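Local coordinates for microcompartments protein (Desulfitobacterium hafniense, PDB 3NWG) that probably builds part of the protein shell of a bacterial microcompartment, as a structural subunit carrying two BMC domains in tandem, at residues Met2-Ile13 with Gly40-Val50; Asp70-Val81 with Ala106-Lys117. One frame throughout, in Å; residues are numbered along the deposited sequence.

Interaction 1: Met2-Ile13 with Gly40-Val50; sequences MESIGLVEVNSI and GKYIVLICGDV
L7 and L45 face each other across a non-hydrogen-bonded antiparallel pair, where their side chains cross obliquely. With CG anti to the backbone N (chi1 162°), L7 leans toward the neighbouring strand: its CB touches L45 CD2 at 3.6 Å, its CG lies 4.1 Å from V44 O, and its CD1 meets both V44 O and L45 CD2, each at 3.6 Å. I5 CD1 continues this apolar row at 4.1 Å from L45 CD2. On the same face E9 lies beside I43, its CG 3.4 Å from I43 CG2. Its salt bridge to K41 NZ is less certain, because OE2 is poorly placed; OE1 accepts from a water. Replacing E9 with an alanine would probably uncover I43 CG2 and take from K41 a nearby negative charge.

Backbone bonds pair S4 with G48, G6 with I46, V8 with V44 and V10 with Y42; V44 N to V8 O, 2.8 Å, is representative. At G6 a side chain would come close to I46 CD1, so glycine suits the place. Branched V8, V10 and V44 suit extended backbone and turn to the face covered by helices 13-26 and 50-64, where Y42 CD1 meets I13 CG1 at 4.1 Å, the two side chains nearly perpendicular. This is the central antiparallel strand pair of the BMC domain, with strand order 2-3-1-4.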
loop_
_atom_site.group_PDB
_atom_site.type_symbol
_atom_site.label_atom_id
_atom_site.label_comp_id
_atom_site.label_asym_id
_atom_site.label_seq_id
_atom_site.Cartn_x
_atom_site.Cartn_y
_atom_site.Cartn_z
HETATM N N MSE A 2 23.298 -27.086 -10.191
HETATM C CA MSE A 2 22.227 -26.108 -10.073
HETATM C C MSE A 2 21.445 -26.385 -8.775
HETATM O O MSE A 2 21.471 -27.511 -8.239
HETATM C CB MSE A 2 21.321 -26.103 -11.323
HETATM C CG MSE A 2 20.754 -24.721 -11.641
HETATM SE SE MSE A 2 22.101 -23.312 -11.374
HETATM C CE MSE A 2 20.920 -21.770 -11.205
ATOM N N GLU A 3 20.765 -25.354 -8.278
ATOM C CA GLU A 3 20.031 -25.422 -7.021
ATOM C C GLU A 3 18.747 -26.234 -7.106
ATOM O O GLU A 3 18.237 -26.487 -8.188
ATOM C CB GLU A 3 19.735 -24.011 -6.534
ATOM C CG GLU A 3 20.996 -23.201 -6.316
ATOM C CD GLU A 3 20.705 -21.812 -5.806
ATOM O OE1 GLU A 3 21.162 -20.843 -6.462
ATOM O OE2 GLU A 3 20.006 -21.690 -4.763
ATOM N N SER A 4 18.246 -26.654 -5.950
ATOM C CA SER A 4 16.955 -27.320 -5.843
ATOM C C SER A 4 15.936 -26.413 -5.148
ATOM O O SER A 4 16.304 -25.423 -4.512
ATOM C CB SER A 4 17.100 -28.623 -5.067
ATOM O OG SER A 4 18.132 -29.407 -5.629
ATOM N N ILE A 5 14.659 -26.750 -5.279
ATOM C CA ILE A 5 13.592 -26.062 -4.548
ATOM C C ILE A 5 12.792 -27.080 -3.719
ATOM O O ILE A 5 12.502 -28.193 -4.196
ATOM C CB ILE A 5 12.667 -25.241 -5.495
ATOM C CG1 ILE A 5 11.583 -24.501 -4.704
ATOM C CG2 ILE A 5 12.038 -26.141 -6.532
ATOM C CD1 ILE A 5 10.850 -23.455 -5.492
ATOM N N GLY A 6 12.472 -26.699 -2.480
ATOM C CA GLY A 6 11.704 -27.537 -1.568
ATOM C C GLY A 6 10.475 -26.820 -1.055
ATOM O O GLY A 6 10.507 -25.610 -0.809
ATOM N N LEU A 7 9.391 -27.574 -0.895
ATOM C CA LEU A 7 8.121 -27.030 -0.449
ATOM C C LEU A 7 7.522 -27.867 0.653
ATOM O O LEU A 7 7.401 -29.084 0.531
ATOM C CB LEU A 7 7.112 -26.998 -1.609
ATOM C CG LEU A 7 5.646 -26.863 -1.193
ATOM C CD1 LEU A 7 5.273 -25.395 -1.022
ATOM C CD2 LEU A 7 4.721 -27.548 -2.162
ATOM N N VAL A 8 7.112 -27.208 1.725
ATOM C CA VAL A 8 6.309 -27.867 2.725
ATOM C C VAL A 8 4.999 -27.097 2.856
ATOM O O VAL A 8 5.001 -25.865 2.983
ATOM C CB VAL A 8 7.071 -28.036 4.073
ATOM C CG1 VAL A 8 6.156 -28.552 5.162
ATOM C CG2 VAL A 8 8.223 -29.009 3.920
ATOM N N GLU A 9 3.885 -27.829 2.765
ATOM C CA GLU A 9 2.562 -27.280 3.055
ATOM C C GLU A 9 2.004 -27.830 4.373
ATOM O O GLU A 9 1.983 -29.040 4.590
ATOM C CB GLU A 9 1.597 -27.552 1.909
ATOM C CG GLU A 9 1.694 -26.553 0.749
ATOM C CD GLU A 9 0.823 -26.945 -0.446
ATOM O OE1 GLU A 9 1.325 -26.918 -1.594
ATOM O OE2 GLU A 9 -0.356 -27.305 -0.231
ATOM N N VAL A 10 1.558 -26.921 5.239
ATOM C CA VAL A 10 1.163 -27.244 6.606
ATOM C C VAL A 10 -0.245 -26.733 6.880
ATOM O O VAL A 10 -0.638 -25.679 6.393
ATOM C CB VAL A 10 2.121 -26.600 7.652
ATOM C CG1 VAL A 10 1.767 -27.031 9.052
ATOM C CG2 VAL A 10 3.576 -26.963 7.370
ATOM N N ASN A 11 -0.992 -27.488 7.669
ATOM C CA ASN A 11 -2.345 -27.162 8.074
ATOM C C ASN A 11 -2.539 -25.945 9.000
ATOM O O ASN A 11 -3.622 -25.383 9.045
ATOM C CB ASN A 11 -2.903 -28.382 8.780
ATOM C CG ASN A 11 -4.366 -28.567 8.528
ATOM O OD1 ASN A 11 -4.949 -27.963 7.607
ATOM N ND2 ASN A 11 -4.991 -29.417 9.347
ATOM N N SER A 12 -1.526 -25.564 9.769
ATOM C CA SER A 12 -1.618 -24.414 10.670
ATOM C C SER A 12 -0.621 -23.343 10.338
ATOM O O SER A 12 0.524 -23.636 9.983
ATOM C CB SER A 12 -1.270 -24.812 12.097
ATOM O OG SER A 12 -2.180 -25.740 12.578
ATOM N N ILE A 13 -1.021 -22.095 10.537
ATOM C CA ILE A 13 -0.045 -21.020 10.636
ATOM C C ILE A 13 0.990 -21.350 11.739
ATOM O O ILE A 13 2.200 -21.387 11.474
ATOM C CB ILE A 13 -0.729 -19.654 10.871
ATOM C CG1 ILE A 13 -1.441 -19.196 9.583
ATOM C CG2 ILE A 13 0.301 -18.609 11.287
ATOM C CD1 ILE A 13 -2.893 -19.669 9.418
ATOM N N GLY A 40 -6.595 -23.593 5.582
ATOM C CA GLY A 40 -5.966 -22.495 6.318
ATOM C C GLY A 40 -4.462 -22.669 6.187
ATOM O O GLY A 40 -3.691 -22.237 7.062
ATOM N N LYS A 41 -4.074 -23.303 5.076
ATOM C CA LYS A 41 -2.697 -23.665 4.742
ATOM C C LYS A 41 -1.651 -22.609 5.035
ATOM O O LYS A 41 -1.909 -21.413 4.943
ATOM C CB LYS A 41 -2.594 -24.019 3.258
ATOM C CG LYS A 41 -3.001 -25.434 2.903
ATOM C CD LYS A 41 -3.575 -25.533 1.468
ATOM C CE LYS A 41 -2.505 -25.481 0.373
ATOM N NZ LYS A 41 -3.106 -25.567 -0.995
ATOM N N TYR A 42 -0.465 -23.087 5.381
ATOM C CA TYR A 42 0.730 -22.285 5.412
ATOM C C TYR A 42 1.729 -23.003 4.524
ATOM O O TYR A 42 1.847 -24.233 4.568
ATOM C CB TYR A 42 1.266 -22.202 6.825
ATOM C CG TYR A 42 2.281 -21.101 7.025
ATOM C CD1 TYR A 42 1.871 -19.805 7.315
ATOM C CD2 TYR A 42 3.653 -21.356 6.935
ATOM C CE1 TYR A 42 2.786 -18.794 7.506
ATOM C CE2 TYR A 42 4.577 -20.350 7.129
ATOM C CZ TYR A 42 4.133 -19.066 7.413
ATOM O OH TYR A 42 5.031 -18.043 7.612
ATOM N N ILE A 43 2.433 -22.244 3.699
ATOM C CA ILE A 43 3.380 -22.850 2.789
ATOM C C ILE A 43 4.773 -22.304 3.027
ATOM O O ILE A 43 4.947 -21.127 3.368
ATOM C CB ILE A 43 2.960 -22.699 1.284
ATOM C CG1 ILE A 43 3.219 -21.286 0.743
ATOM C CG2 ILE A 43 1.517 -23.123 1.054
ATOM C CD1 ILE A 43 4.362 -21.238 -0.267
ATOM N N VAL A 44 5.761 -23.177 2.868
ATOM C CA VAL A 44 7.150 -22.758 2.931
ATOM C C VAL A 44 7.856 -23.239 1.692
ATOM O O VAL A 44 7.764 -24.410 1.314
ATOM C CB VAL A 44 7.877 -23.259 4.216
ATOM C CG1 VAL A 44 9.289 -22.721 4.292
ATOM C CG2 VAL A 44 7.097 -22.857 5.466
ATOM N N LEU A 45 8.535 -22.299 1.053
ATOM C CA LEU A 45 9.362 -22.573 -0.111
ATOM C C LEU A 45 10.772 -22.107 0.180
ATOM O O LEU A 45 10.993 -20.985 0.649
ATOM C CB LEU A 45 8.845 -21.842 -1.349
ATOM C CG LEU A 45 7.580 -22.342 -2.031
ATOM C CD1 LEU A 45 7.084 -21.288 -2.995
ATOM C CD2 LEU A 45 7.845 -23.641 -2.776
ATOM N N ILE A 46 11.723 -22.972 -0.132
ATOM C CA ILE A 46 13.133 -22.709 0.105
ATOM C C ILE A 46 13.958 -23.208 -1.075
ATOM O O ILE A 46 13.490 -24.020 -1.884
ATOM C CB ILE A 46 13.602 -23.418 1.376
ATOM C CG1 ILE A 46 13.049 -24.847 1.380
ATOM C CG2 ILE A 46 13.095 -22.670 2.604
ATOM C CD1 ILE A 46 13.985 -25.886 1.878
ATOM N N CYS A 47 15.182 -22.718 -1.174
ATOM C CA CYS A 47 16.069 -23.164 -2.223
ATOM C C CYS A 47 17.502 -23.220 -1.702
ATOM O O CYS A 47 17.897 -22.432 -0.848
ATOM C CB CYS A 47 15.961 -22.239 -3.443
ATOM S SG CYS A 47 16.848 -20.672 -3.253
ATOM N N GLY A 48 18.266 -24.164 -2.231
ATOM C CA GLY A 48 19.683 -24.327 -1.913
ATOM C C GLY A 48 20.199 -25.497 -2.727
ATOM O O GLY A 48 19.612 -25.836 -3.752
ATOM N N ASP A 49 21.282 -26.126 -2.276
ATOM C CA ASP A 49 21.759 -27.338 -2.924
ATOM C C ASP A 49 20.860 -28.523 -2.593
ATOM O O ASP A 49 20.246 -28.572 -1.530
ATOM C CB ASP A 49 23.219 -27.635 -2.563
ATOM C CG ASP A 49 24.213 -27.058 -3.598
ATOM O OD1 ASP A 49 25.417 -26.878 -3.233
ATOM O OD2 ASP A 49 23.809 -26.789 -4.776
ATOM N N VAL A 50 20.779 -29.448 -3.543
ATOM C CA VAL A 50 20.092 -30.723 -3.407
ATOM C C VAL A 50 20.021 -31.226 -1.971
ATOM O O VAL A 50 18.926 -31.382 -1.410
ATOM C CB VAL A 50 20.817 -31.829 -4.194
ATOM C CG1 VAL A 50 19.845 -32.954 -4.523
ATOM C CG2 VAL A 50 21.493 -31.265 -5.457
HETATM O O HOH W 1 -0.927 -27.013 -3.235
#

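Interaction 2: Asp70-Val81 with Ala106-Lys117; sequences DDFILPNVHPQV and ASLIVAADTAAK
The ring of F72 presents one face to A106, whose CB sits 4.1 Å from the ring centroid and 21° off its normal, a CH-pi contact. The same ring offers its edge to I109 CG2, near the ring plane, and its CZ meets V110 CG2 at 3.6 Å, the two side chains crossing at about a right angle. A small alanine suits the place under the ring, while I109 CG2 at the edge and V110 CG2 coming in obliquely by CZ add branched apolar partners. L74 slants across D113, with CD1 beside the carboxylate.

Farther along, the imidazole of H78 is held flat between A116 CB over one face, 3.7 Å from the centroid, and P79 CD over the other. Its CG stands anti to the backbone N (chi1 -162°), which swings the ring onto the helix while ND1 accepts from Q80 N at 3.3 Å, an N-cap of helix 79-85. V81 CG2 from that helix rests on D113 CA and A112 CB.

D113 divides its carboxylate between two partners. OD1 takes the backbone N-H of H78 at 2.6 Å, nearly along the C-O axis, and OD2 uses its syn lone pair in a salt bridge to K117 NZ at 2.7 Å. The extended K117 also donates from NZ to N76 O, tilted from the carbonyl plane, also at 2.7 Å. At the far end, a water links D70 OD2 to A106 N. The buried carboxylate of D113 is thus engaged at both oxygens, its charge probably balanced by K117, so that one helix ties down the turn by polar bonds and the strand by apolar contact.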
loop_
_atom_site.group_PDB
_atom_site.type_symbol
_atom_site.label_atom_id
_atom_site.label_comp_id
_atom_site.label_asym_id
_atom_site.label_seq_id
_atom_site.Cartn_x
_atom_site.Cartn_y
_atom_site.Cartn_z
ATOM N N ASP A 70 1.473 -31.427 2.294
ATOM C CA ASP A 70 2.326 -31.788 1.173
ATOM C C ASP A 70 3.765 -31.321 1.423
ATOM O O ASP A 70 4.004 -30.260 2.033
ATOM C CB ASP A 70 1.769 -31.177 -0.126
ATOM C CG ASP A 70 2.297 -31.859 -1.398
ATOM O OD1 ASP A 70 2.778 -33.024 -1.339
ATOM O OD2 ASP A 70 2.209 -31.215 -2.473
ATOM N N ASP A 71 4.711 -32.136 0.963
ATOM C CA ASP A 71 6.123 -31.777 0.894
ATOM C C ASP A 71 6.603 -32.189 -0.486
ATOM O O ASP A 71 6.166 -33.211 -1.010
ATOM C CB ASP A 71 6.923 -32.529 1.946
ATOM C CG ASP A 71 6.752 -34.054 1.838
ATOM O OD1 ASP A 71 5.685 -34.580 2.249
ATOM O OD2 ASP A 71 7.684 -34.726 1.344
ATOM N N PHE A 72 7.484 -31.390 -1.077
ATOM C CA PHE A 72 7.921 -31.615 -2.441
ATOM C C PHE A 72 9.322 -31.055 -2.656
ATOM O O PHE A 72 9.682 -30.036 -2.065
ATOM C CB PHE A 72 6.931 -30.964 -3.416
ATOM C CG PHE A 72 7.397 -30.963 -4.852
ATOM C CD1 PHE A 72 7.319 -32.118 -5.625
ATOM C CD2 PHE A 72 7.940 -29.813 -5.418
ATOM C CE1 PHE A 72 7.766 -32.131 -6.938
ATOM C CE2 PHE A 72 8.392 -29.811 -6.734
ATOM C CZ PHE A 72 8.305 -30.968 -7.494
ATOM N N ILE A 73 10.101 -31.722 -3.510
ATOM C CA ILE A 73 11.442 -31.261 -3.891
ATOM C C ILE A 73 11.690 -31.409 -5.385
ATOM O O ILE A 73 11.465 -32.483 -5.958
ATOM C CB ILE A 73 12.553 -32.015 -3.123
ATOM C CG1 ILE A 73 12.552 -31.628 -1.636
ATOM C CG2 ILE A 73 13.937 -31.746 -3.758
ATOM C CD1 ILE A 73 13.293 -32.598 -0.778
ATOM N N LEU A 74 12.152 -30.323 -6.007
ATOM C CA LEU A 74 12.488 -30.332 -7.428
ATOM C C LEU A 74 13.950 -29.946 -7.593
ATOM O O LEU A 74 14.318 -28.783 -7.439
ATOM C CB LEU A 74 11.563 -29.394 -8.223
ATOM C CG LEU A 74 11.406 -29.432 -9.770
ATOM C CD1 LEU A 74 12.428 -28.574 -10.471
ATOM C CD2 LEU A 74 11.411 -30.847 -10.357
ATOM N N PRO A 75 14.796 -30.942 -7.880
ATOM C CA PRO A 75 16.226 -30.771 -8.113
ATOM C C PRO A 75 16.527 -30.118 -9.453
ATOM O O PRO A 75 15.797 -30.321 -10.429
ATOM C CB PRO A 75 16.742 -32.207 -8.129
ATOM C CG PRO A 75 15.579 -32.997 -8.631
ATOM C CD PRO A 75 14.404 -32.360 -7.936
ATOM N N ASN A 76 17.615 -29.354 -9.494
ATOM C CA ASN A 76 18.100 -28.730 -10.727
ATOM C C ASN A 76 17.035 -27.830 -11.319
ATOM O O ASN A 76 16.714 -27.926 -12.503
ATOM C CB ASN A 76 18.556 -29.783 -11.753
ATOM C CG ASN A 76 19.349 -30.938 -11.110
ATOM O OD1 ASN A 76 20.209 -30.740 -10.226
ATOM N ND2 ASN A 76 19.053 -32.160 -11.559
ATOM N N VAL A 77 16.472 -26.975 -10.470
ATOM C CA VAL A 77 15.424 -26.063 -10.882
ATOM C C VAL A 77 16.013 -24.926 -11.711
ATOM O O VAL A 77 17.131 -24.466 -11.447
ATOM C CB VAL A 77 14.651 -25.507 -9.674
ATOM C CG1 VAL A 77 15.549 -24.607 -8.820
ATOM C CG2 VAL A 77 13.411 -24.740 -10.147
ATOM N N HIS A 78 15.259 -24.491 -12.715
ATOM C CA HIS A 78 15.708 -23.435 -13.595
ATOM C C HIS A 78 15.812 -22.107 -12.842
ATOM O O HIS A 78 14.889 -21.727 -12.126
ATOM C CB HIS A 78 14.757 -23.313 -14.778
ATOM C CG HIS A 78 15.334 -22.566 -15.936
ATOM N ND1 HIS A 78 15.319 -21.188 -16.014
ATOM C CD2 HIS A 78 15.965 -23.003 -17.055
ATOM C CE1 HIS A 78 15.905 -20.810 -17.138
ATOM N NE2 HIS A 78 16.309 -21.891 -17.786
ATOM N N PRO A 79 16.937 -21.388 -12.999
ATOM C CA PRO A 79 17.146 -20.131 -12.269
ATOM C C PRO A 79 15.978 -19.157 -12.346
ATOM O O PRO A 79 15.767 -18.392 -11.407
ATOM C CB PRO A 79 18.383 -19.513 -12.941
ATOM C CG PRO A 79 18.767 -20.431 -14.043
ATOM C CD PRO A 79 18.103 -21.744 -13.817
ATOM N N GLN A 80 15.227 -19.190 -13.445
ATOM C CA GLN A 80 14.140 -18.236 -13.658
ATOM C C GLN A 80 12.926 -18.544 -12.817
ATOM O O GLN A 80 12.195 -17.641 -12.445
ATOM C CB GLN A 80 13.733 -18.186 -15.122
ATOM C CG GLN A 80 14.637 -17.325 -15.980
ATOM C CD GLN A 80 14.031 -17.027 -17.324
ATOM O OE1 GLN A 80 13.951 -17.895 -18.198
ATOM N NE2 GLN A 80 13.595 -15.787 -17.499
ATOM N N VAL A 81 12.704 -19.819 -12.530
ATOM C CA VAL A 81 11.646 -20.210 -11.618
ATOM C C VAL A 81 11.841 -19.534 -10.258
ATOM O O VAL A 81 10.889 -19.009 -9.673
ATOM C CB VAL A 81 11.589 -21.730 -11.439
ATOM C CG1 VAL A 81 10.587 -22.096 -10.354
ATOM C CG2 VAL A 81 11.257 -22.417 -12.773
ATOM N N ALA A 106 3.035 -27.591 -6.136
ATOM C CA ALA A 106 4.035 -28.522 -6.645
ATOM C C ALA A 106 3.935 -28.649 -8.170
ATOM O O ALA A 106 4.917 -28.445 -8.888
ATOM C CB ALA A 106 3.900 -29.883 -5.977
ATOM N N SER A 107 2.743 -28.974 -8.663
ATOM C CA SER A 107 2.541 -29.072 -10.098
ATOM C C SER A 107 2.886 -27.757 -10.782
ATOM O O SER A 107 3.473 -27.762 -11.860
ATOM C CB SER A 107 1.127 -29.506 -10.432
ATOM O OG SER A 107 0.212 -28.713 -9.714
ATOM N N LEU A 108 2.574 -26.627 -10.162
ATOM C CA LEU A 108 3.011 -25.380 -10.779
ATOM C C LEU A 108 4.539 -25.288 -10.899
ATOM O O LEU A 108 5.051 -24.937 -11.962
ATOM C CB LEU A 108 2.461 -24.134 -10.091
ATOM C CG LEU A 108 2.779 -22.986 -11.058
ATOM C CD1 LEU A 108 1.703 -22.861 -12.142
ATOM C CD2 LEU A 108 3.066 -21.683 -10.366
ATOM N N ILE A 109 5.266 -25.599 -9.827
ATOM C CA ILE A 109 6.717 -25.514 -9.884
ATOM C C ILE A 109 7.236 -26.389 -11.006
ATOM O O ILE A 109 8.049 -25.927 -11.820
ATOM C CB ILE A 109 7.367 -25.895 -8.552
ATOM C CG1 ILE A 109 7.173 -24.760 -7.541
ATOM C CG2 ILE A 109 8.858 -26.175 -8.726
ATOM C CD1 ILE A 109 7.198 -25.246 -6.094
ATOM N N VAL A 110 6.751 -27.631 -11.065
ATOM C CA VAL A 110 7.152 -28.559 -12.118
ATOM C C VAL A 110 6.885 -27.950 -13.513
ATOM O O VAL A 110 7.761 -27.989 -14.390
ATOM C CB VAL A 110 6.435 -29.924 -11.989
ATOM C CG1 VAL A 110 6.572 -30.716 -13.267
ATOM C CG2 VAL A 110 7.000 -30.719 -10.854
ATOM N N ALA A 111 5.694 -27.369 -13.696
ATOM C CA ALA A 111 5.278 -26.816 -14.983
ATOM C C ALA A 111 6.105 -25.603 -15.381
ATOM O O ALA A 111 6.557 -25.506 -16.528
ATOM C CB ALA A 111 3.817 -26.457 -14.961
ATOM N N ALA A 112 6.292 -24.681 -14.439
ATOM C CA ALA A 112 7.131 -23.515 -14.673
ATOM C C ALA A 112 8.552 -23.949 -15.046
ATOM O O ALA A 112 9.132 -23.424 -15.984
ATOM C CB ALA A 112 7.136 -22.594 -13.455
ATOM N N ASP A 113 9.088 -24.932 -14.321
ATOM C CA ASP A 113 10.462 -25.375 -14.514
ATOM C C ASP A 113 10.609 -26.055 -15.866
ATOM O O ASP A 113 11.568 -25.801 -16.595
ATOM C CB ASP A 113 10.901 -26.298 -13.366
ATOM C CG ASP A 113 12.324 -26.836 -13.546
ATOM O OD1 ASP A 113 13.311 -26.051 -13.455
ATOM O OD2 ASP A 113 12.449 -28.067 -13.774
ATOM N N THR A 114 9.652 -26.910 -16.209
ATOM C CA THR A 114 9.660 -27.533 -17.523
ATOM C C THR A 114 9.493 -26.468 -18.623
ATOM O O THR A 114 10.191 -26.492 -19.632
ATOM C CB THR A 114 8.599 -28.659 -17.629
ATOM O OG1 THR A 114 8.945 -29.723 -16.728
ATOM C CG2 THR A 114 8.545 -29.233 -19.054
ATOM N N ALA A 115 8.601 -25.511 -18.409
ATOM C CA ALA A 115 8.424 -24.442 -19.382
ATOM C C ALA A 115 9.742 -23.716 -19.610
ATOM O O ALA A 115 10.197 -23.618 -20.736
ATOM C CB ALA A 115 7.323 -23.464 -18.946
ATOM N N ALA A 116 10.374 -23.237 -18.546
ATOM C CA ALA A 116 11.623 -22.480 -18.677
ATOM C C ALA A 116 12.744 -23.293 -19.329
ATOM O O ALA A 116 13.610 -22.736 -19.997
ATOM C CB ALA A 116 12.063 -21.947 -17.339
ATOM N N LYS A 117 12.714 -24.608 -19.158
ATOM C CA LYS A 117 13.791 -25.442 -19.651
ATOM C C LYS A 117 13.692 -25.696 -21.148
ATOM O O LYS A 117 14.667 -26.119 -21.780
ATOM C CB LYS A 117 13.854 -26.757 -18.877
ATOM C CG LYS A 117 14.649 -26.656 -17.598
ATOM C CD LYS A 117 14.422 -27.877 -16.722
ATOM C CE LYS A 117 15.393 -27.888 -15.548
ATOM N NZ LYS A 117 15.001 -28.828 -14.448
HETATM O O HOH W 2 1.624 -28.692 -3.764
#

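Overall arrangement
Interactions 1 and 2 have centres 12 Å apart and share one sheet, in which strand 4-10 lies between 42-48 and 68-74. L7 N approaches F72 O at 2.7 Å in a probable hydrogen bond, so the residue whose side chain leans on L45 is also tied to the phenylalanine that packs on A106. Near the strand ends S4 OG lies 3.4 Å from P75 CA. I5 touches I109 as well, bringing interaction 1 against helix 105-117 of the second BMC repeat. Their surroundings differ: interaction 1 meets a second subunit, with I13 N bonded to E101 of that chain, and Y42 OH is hydrogen-bonded to a glycerol, probably from the crystallisation liquor, whereas no other chain touches interaction 2.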